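Local coordinates for protein Pab-dependent poly(a)-specific ribonuclease subunit PAN2 (Neurospora crassa, PDB 4CZX) that probably serves as the catalytic subunit of the PAN2-PAN3 complex that shortens mRNA poly(A) tails, represented here by its N-terminal WD40 propeller domain, at residues A[34-39]-A[78-83]; A[39-44]-A[53-58]. All blocks are in the same frame, centred on the assembly; numbering follows the deposited sequence.

Interaction 1 (A[34-39]-A[78-83]); sequences AFDNQD and FLFVDK
Phe80 lies flat beneath the backbone of Asp36, and this ring carries the meeting of two neighbouring blades of the WD40 propeller. The CA of Asp36 stands 3.6 Å from the centroid of the Phe80 ring and only 5° off its normal, a CH-pi contact over the middle of the face. Around that point the packing is close. The carboxylate of Asp36 slants across the ring with its plane 32° from the ring plane, and OD1 comes within 3.3 Å of Phe80 CD1. Ala34 adds its methyl group at the rim, CB lying in the ring plane 3.8 Å from Phe80 CE2; the same CB rests 3.9 Å from Phe78 CD2. With its CG turned beside the backbone N (chi1 -54°), Phe80 reaches across to strand 32-35; the touching parts, 34-38 and 78-82, run in nearly the same direction.

Toward Asn37 and Gln38 the contact thins out. The CA atoms of Gln38 and Asp82 are 8.2 Å apart, and the end of the glutamine merely skirts the exposed loop residue Asp82.

The carboxylate beside CD1 has several partners of its own. OD1 of Asp36 accepts from Gln38 N at 3.2 Å in an Asx turn, the donor coming from above the carboxylate plane, while OD2 takes the indole N-H of Trp43 and a salt bridge from Arg98. Charge, turn and indole probably hold Asp36 in this pose; at the Phe80 ring the two blades match by shape, with OD1 of Asp36 engaged in its own turn and OD2 in partners outside the two segments.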
loop_
_atom_site.group_PDB
_atom_site.type_symbol
_atom_site.label_atom_id
_atom_site.label_comp_id
_atom_site.label_asym_id
_atom_site.label_seq_id
_atom_site.Cartn_x
_atom_site.Cartn_y
_atom_site.Cartn_z
ATOM N N ALA A 34 3.437 -25.080 -22.090
ATOM C CA ALA A 34 3.514 -25.179 -23.553
ATOM C C ALA A 34 4.786 -24.551 -24.097
ATOM O O ALA A 34 5.161 -23.437 -23.721
ATOM C CB ALA A 34 2.298 -24.517 -24.208
ATOM N N PHE A 35 5.445 -25.275 -24.993
ATOM C CA PHE A 35 6.536 -24.722 -25.778
ATOM C C PHE A 35 6.043 -23.642 -26.725
ATOM O O PHE A 35 5.077 -23.851 -27.451
ATOM C CB PHE A 35 7.218 -25.829 -26.582
ATOM C CG PHE A 35 8.165 -26.664 -25.779
ATOM C CD1 PHE A 35 9.421 -26.176 -25.446
ATOM C CD2 PHE A 35 7.811 -27.944 -25.374
ATOM C CE1 PHE A 35 10.303 -26.943 -24.714
ATOM C CE2 PHE A 35 8.688 -28.722 -24.646
ATOM C CZ PHE A 35 9.936 -28.222 -24.311
ATOM N N ASP A 36 6.712 -22.491 -26.720
ATOM C CA ASP A 36 6.490 -21.462 -27.729
ATOM C C ASP A 36 6.920 -21.992 -29.100
ATOM O O ASP A 36 7.718 -22.932 -29.197
ATOM C CB ASP A 36 7.303 -20.193 -27.387
ATOM C CG ASP A 36 6.701 -18.924 -27.954
ATOM O OD1 ASP A 36 6.229 -18.925 -29.112
ATOM O OD2 ASP A 36 6.715 -17.907 -27.228
ATOM N N ASN A 37 6.446 -21.378 -30.173
ATOM C CA ASN A 37 7.028 -21.742 -31.464
ATOM C C ASN A 37 8.123 -20.766 -31.924
ATOM O O ASN A 37 8.569 -20.830 -33.064
ATOM C CB ASN A 37 5.942 -21.893 -32.542
ATOM C CG ASN A 37 5.018 -20.700 -32.637
ATOM O OD1 ASN A 37 5.371 -19.585 -32.258
ATOM N ND2 ASN A 37 3.815 -20.932 -33.158
ATOM N N GLN A 38 8.576 -19.882 -31.034
ATOM C CA GLN A 38 9.762 -19.080 -31.318
ATOM C C GLN A 38 10.524 -18.740 -30.044
ATOM O O GLN A 38 10.011 -18.912 -28.922
ATOM C CB GLN A 38 9.390 -17.793 -32.050
ATOM C CG GLN A 38 8.468 -16.886 -31.255
ATOM C CD GLN A 38 8.236 -15.550 -31.937
ATOM O OE1 GLN A 38 8.860 -14.546 -31.588
ATOM N NE2 GLN A 38 7.329 -15.531 -32.910
ATOM N N ASP A 39 11.757 -18.281 -30.235
ATOM C CA ASP A 39 12.582 -17.715 -29.173
ATOM C C ASP A 39 12.987 -18.713 -28.087
ATOM O O ASP A 39 13.435 -18.302 -27.011
ATOM C CB ASP A 39 11.860 -16.519 -28.539
ATOM C CG ASP A 39 11.675 -15.383 -29.517
ATOM O OD1 ASP A 39 12.420 -15.364 -30.513
ATOM O OD2 ASP A 39 10.799 -14.520 -29.307
ATOM N N PHE A 78 -2.180 -21.827 -23.345
ATOM C CA PHE A 78 -1.434 -20.879 -24.179
ATOM C C PHE A 78 -1.700 -21.146 -25.662
ATOM O O PHE A 78 -1.958 -22.293 -26.061
ATOM C CB PHE A 78 0.075 -21.001 -23.957
ATOM C CG PHE A 78 0.528 -20.793 -22.543
ATOM C CD1 PHE A 78 0.712 -19.512 -22.035
ATOM C CD2 PHE A 78 0.853 -21.883 -21.745
ATOM C CE1 PHE A 78 1.165 -19.326 -20.725
ATOM C CE2 PHE A 78 1.304 -21.704 -20.438
ATOM C CZ PHE A 78 1.462 -20.420 -19.929
ATOM N N LEU A 79 -1.634 -20.096 -26.477
ATOM C CA LEU A 79 -1.455 -20.250 -27.928
ATOM C C LEU A 79 -0.434 -19.222 -28.392
ATOM O O LEU A 79 -0.264 -18.183 -27.746
ATOM C CB LEU A 79 -2.760 -20.069 -28.704
ATOM C CG LEU A 79 -3.797 -21.198 -28.742
ATOM C CD1 LEU A 79 -4.980 -20.741 -29.575
ATOM C CD2 LEU A 79 -3.205 -22.491 -29.299
ATOM N N PHE A 80 0.231 -19.513 -29.507
ATOM C CA PHE A 80 1.342 -18.698 -29.972
ATOM C C PHE A 80 1.186 -18.227 -31.406
ATOM O O PHE A 80 0.877 -19.028 -32.304
ATOM C CB PHE A 80 2.649 -19.483 -29.835
ATOM C CG PHE A 80 2.872 -20.010 -28.462
ATOM C CD1 PHE A 80 3.365 -19.180 -27.465
ATOM C CD2 PHE A 80 2.543 -21.326 -28.144
ATOM C CE1 PHE A 80 3.541 -19.651 -26.169
ATOM C CE2 PHE A 80 2.725 -21.807 -26.860
ATOM C CZ PHE A 80 3.228 -20.971 -25.870
ATOM N N VAL A 81 1.417 -16.928 -31.614
ATOM C CA VAL A 81 1.462 -16.333 -32.951
ATOM C C VAL A 81 2.680 -15.422 -33.062
ATOM O O VAL A 81 3.394 -15.211 -32.081
ATOM C CB VAL A 81 0.181 -15.540 -33.276
ATOM C CG1 VAL A 81 -1.059 -16.440 -33.102
ATOM C CG2 VAL A 81 0.068 -14.321 -32.392
ATOM N N ASP A 82 2.937 -14.899 -34.257
ATOM C CA ASP A 82 4.118 -14.065 -34.456
ATOM C C ASP A 82 4.169 -12.861 -33.510
ATOM O O ASP A 82 5.211 -12.583 -32.922
ATOM C CB ASP A 82 4.191 -13.598 -35.913
ATOM C CG ASP A 82 4.545 -14.729 -36.862
ATOM O OD1 ASP A 82 5.080 -15.756 -36.390
ATOM O OD2 ASP A 82 4.288 -14.597 -38.078
ATOM N N LYS A 83 3.045 -12.170 -33.339
ATOM C CA LYS A 83 3.034 -10.931 -32.548
ATOM C C LYS A 83 3.166 -11.158 -31.041
ATOM O O LYS A 83 3.675 -10.299 -30.319
ATOM C CB LYS A 83 1.755 -10.140 -32.822
ATOM C CG LYS A 83 1.740 -9.389 -34.154
ATOM C CD LYS A 83 0.302 -9.158 -34.598
ATOM C CE LYS A 83 0.147 -7.943 -35.502
ATOM N NZ LYS A 83 -1.297 -7.721 -35.836
#

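Interaction 2 (A[39-44]-A[53-58]); sequences DELLWI and SFIGRE
This is the antiparallel pairing inside a beta hairpin, between the two middle strands of a four-stranded blade of the WD40 propeller. Strands 41-44 and 53-55 run at 153° to each other, and non-hydrogen-bonded and hydrogen-bonded pairs follow in turn: Leu41 with Ile55, Leu42 with Phe54, Trp43 with Ser53. Leu42 and Phe54 form the hydrogen-bonded pair: Leu42 N gives to Phe54 O at 2.8 Å, and Phe54 N returns to Leu42 O at 2.9 Å. One step beyond the strand ends, Gly56 N donates to Glu40 O at 2.9 Å, so the pairing runs on into the loops. The same glutamate is held at its far end by the chain terminus, where its carboxylate accepts from the backbone N of Phe322 and of Thr323.

The two faces of the hairpin pack differently. On the face of Leu42 and Phe54, the aromatic side chain is met by Ile44, whose CD1 lies 3.8 Å from Phe54 CE1, the two side chains crossing at about a right angle. CD1 gets there because CG1 of Ile44 sits beside the backbone N (chi1 -54°) and the chain continues extended. Tyr17, edge-to-face with Phe54, and Val15 extend this packing to strand 10-16 and the loop after it.

On the other face, Leu41 and Ile55 lie side by side and point the same way, CD2 of Leu41 being 3.7 Å from CG1 of Ile55. Next along comes Trp43 opposite Ser53, whose OG is hydrogen-bonded to Thr63 OG1 of strand 60-66. Ser53 CB stands over the six-membered ring of Trp43, 3.3 Å from its centroid and 3° off the normal.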
loop_
_atom_site.group_PDB
_atom_site.type_symbol
_atom_site.label_atom_id
_atom_site.label_comp_id
_atom_site.label_asym_id
_atom_site.label_seq_id
_atom_site.Cartn_x
_atom_site.Cartn_y
_atom_site.Cartn_z
ATOM N N ASP A 39 11.757 -18.281 -30.235
ATOM C CA ASP A 39 12.582 -17.715 -29.173
ATOM C C ASP A 39 12.987 -18.713 -28.087
ATOM O O ASP A 39 13.435 -18.302 -27.011
ATOM C CB ASP A 39 11.860 -16.519 -28.539
ATOM C CG ASP A 39 11.675 -15.383 -29.517
ATOM O OD1 ASP A 39 12.420 -15.364 -30.513
ATOM O OD2 ASP A 39 10.799 -14.520 -29.307
ATOM N N GLU A 40 12.834 -20.006 -28.366
ATOM C CA GLU A 40 13.284 -21.054 -27.450
ATOM C C GLU A 40 12.590 -20.986 -26.086
ATOM O O GLU A 40 13.176 -21.341 -25.056
ATOM C CB GLU A 40 14.799 -20.969 -27.259
ATOM C CG GLU A 40 15.570 -21.189 -28.540
ATOM C CD GLU A 40 15.279 -22.553 -29.115
ATOM O OE1 GLU A 40 15.835 -23.536 -28.583
ATOM O OE2 GLU A 40 14.473 -22.639 -30.069
ATOM N N LEU A 41 11.337 -20.549 -26.078
ATOM C CA LEU A 41 10.635 -20.350 -24.808
ATOM C C LEU A 41 9.754 -21.530 -24.419
ATOM O O LEU A 41 9.097 -22.150 -25.261
ATOM C CB LEU A 41 9.778 -19.083 -24.864
ATOM C CG LEU A 41 10.536 -17.773 -25.083
ATOM C CD1 LEU A 41 9.565 -16.602 -25.164
ATOM C CD2 LEU A 41 11.564 -17.569 -23.977
ATOM N N LEU A 42 9.753 -21.827 -23.125
ATOM C CA LEU A 42 8.736 -22.685 -22.518
ATOM C C LEU A 42 7.889 -21.841 -21.570
ATOM O O LEU A 42 8.425 -21.130 -20.704
ATOM C CB LEU A 42 9.372 -23.854 -21.765
ATOM C CG LEU A 42 8.395 -24.821 -21.075
ATOM C CD1 LEU A 42 7.605 -25.642 -22.094
ATOM C CD2 LEU A 42 9.139 -25.736 -20.117
ATOM N N TRP A 43 6.572 -21.911 -21.735
ATOM C CA TRP A 43 5.646 -21.153 -20.898
ATOM C C TRP A 43 4.948 -22.032 -19.863
ATOM O O TRP A 43 4.515 -23.150 -20.174
ATOM C CB TRP A 43 4.608 -20.455 -21.771
ATOM C CG TRP A 43 5.212 -19.341 -22.598
ATOM C CD1 TRP A 43 5.836 -19.463 -23.805
ATOM C CD2 TRP A 43 5.273 -17.948 -22.253
ATOM N NE1 TRP A 43 6.268 -18.228 -24.244
ATOM C CE2 TRP A 43 5.932 -17.284 -23.309
ATOM C CE3 TRP A 43 4.822 -17.197 -21.158
ATOM C CZ2 TRP A 43 6.158 -15.900 -23.305
ATOM C CZ3 TRP A 43 5.050 -15.819 -21.154
ATOM C CH2 TRP A 43 5.705 -15.188 -22.221
ATOM N N ILE A 44 4.845 -21.520 -18.635
ATOM C CA ILE A 44 4.234 -22.258 -17.515
ATOM C C ILE A 44 3.182 -21.385 -16.849
ATOM O O ILE A 44 3.440 -20.214 -16.564
ATOM C CB ILE A 44 5.296 -22.680 -16.467
ATOM C CG1 ILE A 44 6.436 -23.452 -17.138
ATOM C CG2 ILE A 44 4.666 -23.449 -15.287
ATOM C CD1 ILE A 44 7.556 -23.824 -16.201
ATOM N N SER A 53 7.800 -17.386 -18.479
ATOM C CA SER A 53 8.509 -17.906 -19.648
ATOM C C SER A 53 9.969 -18.186 -19.304
ATOM O O SER A 53 10.584 -17.467 -18.501
ATOM C CB SER A 53 8.422 -16.932 -20.826
ATOM O OG SER A 53 9.185 -15.759 -20.592
ATOM N N PHE A 54 10.513 -19.234 -19.921
ATOM C CA PHE A 54 11.864 -19.719 -19.637
ATOM C C PHE A 54 12.610 -20.109 -20.919
ATOM O O PHE A 54 12.031 -20.742 -21.812
ATOM C CB PHE A 54 11.787 -20.902 -18.672
ATOM C CG PHE A 54 11.093 -20.568 -17.376
ATOM C CD1 PHE A 54 9.718 -20.707 -17.251
ATOM C CD2 PHE A 54 11.815 -20.088 -16.293
ATOM C CE1 PHE A 54 9.075 -20.386 -16.065
ATOM C CE2 PHE A 54 11.177 -19.761 -15.098
ATOM C CZ PHE A 54 9.806 -19.913 -14.988
ATOM N N ILE A 55 13.891 -19.735 -21.003
ATOM C CA ILE A 55 14.674 -19.879 -22.237
ATOM C C ILE A 55 15.550 -21.111 -22.269
ATOM O O ILE A 55 16.304 -21.374 -21.330
ATOM C CB ILE A 55 15.632 -18.673 -22.466
ATOM C CG1 ILE A 55 14.899 -17.341 -22.328
ATOM C CG2 ILE A 55 16.336 -18.784 -23.818
ATOM C CD1 ILE A 55 15.843 -16.167 -22.106
ATOM N N GLY A 56 15.464 -21.853 -23.367
ATOM C CA GLY A 56 16.419 -22.908 -23.635
ATOM C C GLY A 56 16.241 -24.116 -22.749
ATOM O O GLY A 56 15.336 -24.164 -21.917
ATOM N N ARG A 57 17.115 -25.097 -22.929
ATOM C CA ARG A 57 17.009 -26.356 -22.215
ATOM C C ARG A 57 17.292 -26.198 -20.724
ATOM O O ARG A 57 16.877 -27.030 -19.924
ATOM C CB ARG A 57 17.960 -27.391 -22.822
ATOM C CG ARG A 57 19.431 -27.025 -22.744
ATOM C CD ARG A 57 20.288 -28.172 -23.273
ATOM N NE ARG A 57 21.716 -27.869 -23.234
ATOM C CZ ARG A 57 22.482 -27.989 -22.152
ATOM N NH1 ARG A 57 21.957 -28.402 -21.001
ATOM N NH2 ARG A 57 23.776 -27.691 -22.220
ATOM N N GLU A 58 17.986 -25.131 -20.348
ATOM C CA GLU A 58 18.320 -24.922 -18.944
ATOM C C GLU A 58 17.250 -24.095 -18.223
ATOM O O GLU A 58 17.353 -23.838 -17.022
ATOM C CB GLU A 58 19.690 -24.257 -18.826
ATOM C CG GLU A 58 20.754 -24.929 -19.685
ATOM C CD GLU A 58 22.140 -24.373 -19.437
ATOM O OE1 GLU A 58 22.297 -23.593 -18.473
ATOM O OE2 GLU A 58 23.073 -24.714 -20.204
#

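Interaction 2 is nested within the chain loop closed by interaction 1, and the two illustrate how a propeller combines pairing within a blade with packing between blades. Their centres are 10 Å apart, and Asp39 belongs to both. Strands 32-35 and 41-45 are neighbours in one sheet, paired through Trp43 N to Ala34 O (2.9 Å) and, just past the strand end, Asp36 N to Leu41 O (2.8 Å), both probable hydrogen bonds. Trp43 belongs to interaction 2 and borders interaction 1: its CD1 packs 3.3 Å from Phe80 CE1, so the indole joins the hairpin to the next blade. The exonuclease metal site belongs to another domain of the full-length protein, absent from this construct.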